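Local coordinates for cysteine protease (Xylella fastidiosa, PDB 3OIS), which probably acts as a papain-family (C1) cysteine peptidase and binds uridine-5'-diphosphate, at residues Y211-G216 / K229-E234. Numbering follows the deposited sequence. Where two conformers were deposited one is given.
Sequences YNSWVG and KNDTLE
Two donors grip carboxylate oxygen OD2 of D231: the hydroxyl of S213, its OG 2.6 Å from that OD2, and the backbone N of T228, just before the segment 229-234. The serine OG comes from well above the carboxylate plane. The second oxygen, OD1, takes a hydrogen bond from a water that also donates to the backbone O of N230, so both ends of the carboxylate are held.

Beside it, N212 pairs with both the N-H and the C=O of T232, its side chain taking the one and its backbone N giving to the other. With chi1 at 72° its CG is flanked by the backbone N and the carbonyl carbon, which brings N212 OD1 to the N of T232 at 2.7 Å. The N-H points almost straight at the oxygen (170°), although the donor lies above the amide plane. In return the backbone N of N212 donates to T232 O at 2.9 Å.

The Y211 ring lies against L233, the first residue of strand 233-245: L233 CA sits over one face in a CH-pi contact, 4.2 Å from the ring centroid, while L233 CD1 covers the same ring nearer its rim. Farther along, the CG of E234 packs on V215 CG2 at 3.9 Å.

Y211 and L233 form a non-hydrogen-bonded antiparallel pair at the end of the pairing of strands 204-211 and 233-245, at the surface and away from the nucleotide; the short helix 212-215 follows directly on strand 204-211, with W214 turned inward onto W257 and F267.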
# COMPACT_ATOMS: atom_id res chain seq x y z
N TYR A 211 9.78 -12.39 -2.39
CA TYR A 211 10.46 -13.67 -2.70
C TYR A 211 10.40 -14.59 -1.48
O TYR A 211 10.19 -14.12 -0.32
CB TYR A 211 11.94 -13.40 -3.06
CG TYR A 211 12.05 -12.81 -4.44
CD1 TYR A 211 12.40 -13.65 -5.53
CD2 TYR A 211 11.74 -11.48 -4.68
CE1 TYR A 211 12.51 -13.13 -6.78
CE2 TYR A 211 11.85 -10.97 -5.95
CZ TYR A 211 12.24 -11.80 -6.99
OH TYR A 211 12.29 -11.32 -8.28
N ASN A 212 10.59 -15.90 -1.74
CA ASN A 212 10.48 -16.88 -0.64
C ASN A 212 11.62 -16.66 0.42
O ASN A 212 11.53 -17.16 1.54
CB ASN A 212 10.61 -18.29 -1.20
CG ASN A 212 12.03 -18.60 -1.62
OD1 ASN A 212 12.66 -17.82 -2.33
ND2 ASN A 212 12.59 -19.71 -1.12
N SER A 213 12.64 -15.89 0.07
CA SER A 213 13.73 -15.66 1.07
C SER A 213 13.25 -14.79 2.25
O SER A 213 13.88 -14.74 3.35
CB SER A 213 14.92 -15.03 0.41
OG SER A 213 14.61 -13.96 -0.47
N TRP A 214 12.16 -14.04 2.03
CA TRP A 214 11.52 -13.30 3.15
C TRP A 214 10.30 -14.09 3.73
O TRP A 214 10.20 -14.29 4.95
CB TRP A 214 11.08 -11.89 2.63
CG TRP A 214 10.46 -11.02 3.69
CD1 TRP A 214 10.79 -10.97 5.05
CD2 TRP A 214 9.38 -10.12 3.50
NE1 TRP A 214 9.98 -10.03 5.69
CE2 TRP A 214 9.12 -9.47 4.75
CE3 TRP A 214 8.64 -9.71 2.36
CZ2 TRP A 214 8.10 -8.51 4.89
CZ3 TRP A 214 7.71 -8.76 2.48
CH2 TRP A 214 7.38 -8.16 3.74
N VAL A 215 9.39 -14.58 2.85
CA VAL A 215 8.12 -15.09 3.31
C VAL A 215 8.06 -16.58 3.43
O VAL A 215 7.05 -17.10 3.88
CB VAL A 215 6.91 -14.65 2.40
CG1 VAL A 215 6.78 -13.14 2.39
CG2 VAL A 215 7.07 -15.14 0.96
N GLY A 216 9.11 -17.26 3.00
CA GLY A 216 9.07 -18.75 2.96
C GLY A 216 8.98 -19.34 4.38
O GLY A 216 9.67 -18.86 5.33
N LYS A 229 19.00 -14.90 -7.37
CA LYS A 229 18.38 -15.66 -8.47
C LYS A 229 18.10 -17.14 -8.07
O LYS A 229 17.45 -17.88 -8.83
CB LYS A 229 19.26 -15.57 -9.75
CG LYS A 229 19.26 -14.27 -10.42
CD LYS A 229 20.28 -14.20 -11.61
CE LYS A 229 20.15 -12.85 -12.28
NZ LYS A 229 20.90 -12.67 -13.58
N ASN A 230 18.54 -17.56 -6.89
CA ASN A 230 18.13 -18.84 -6.35
C ASN A 230 16.77 -18.82 -5.63
O ASN A 230 16.29 -19.87 -5.24
CB ASN A 230 19.19 -19.40 -5.37
CG ASN A 230 20.54 -19.47 -6.04
OD1 ASN A 230 20.67 -20.09 -7.10
ND2 ASN A 230 21.49 -18.66 -5.55
N ASP A 231 16.25 -17.62 -5.38
CA ASP A 231 15.01 -17.50 -4.64
C ASP A 231 13.86 -17.71 -5.59
O ASP A 231 14.05 -17.82 -6.83
CB ASP A 231 14.90 -16.09 -4.04
CG ASP A 231 15.86 -15.85 -2.88
OD1 ASP A 231 16.36 -16.85 -2.32
OD2 ASP A 231 16.02 -14.64 -2.55
N THR A 232 12.65 -17.77 -5.07
CA THR A 232 11.44 -17.81 -5.95
C THR A 232 10.51 -16.59 -5.76
O THR A 232 10.20 -16.16 -4.63
CB THR A 232 10.68 -19.15 -5.80
OG1 THR A 232 9.31 -19.08 -6.30
CG2 THR A 232 10.67 -19.56 -4.39
N LEU A 233 10.04 -16.03 -6.86
CA LEU A 233 9.02 -14.97 -6.80
C LEU A 233 7.72 -15.54 -6.30
O LEU A 233 7.18 -16.55 -6.87
CB LEU A 233 8.87 -14.36 -8.22
CG LEU A 233 7.76 -13.24 -8.33
CD1 LEU A 233 8.17 -12.04 -7.53
CD2 LEU A 233 7.70 -12.78 -9.84
N GLU A 234 7.19 -14.96 -5.23
CA GLU A 234 5.87 -15.35 -4.65
C GLU A 234 4.69 -14.43 -4.97
O GLU A 234 3.50 -14.85 -4.93
CB GLU A 234 5.96 -15.46 -3.12
CG GLU A 234 7.08 -16.47 -2.66
CD GLU A 234 6.79 -17.91 -3.14
OE1 GLU A 234 5.62 -18.36 -3.12
OE2 GLU A 234 7.72 -18.59 -3.56
O HOH W 1 15.88 -19.59 -2.14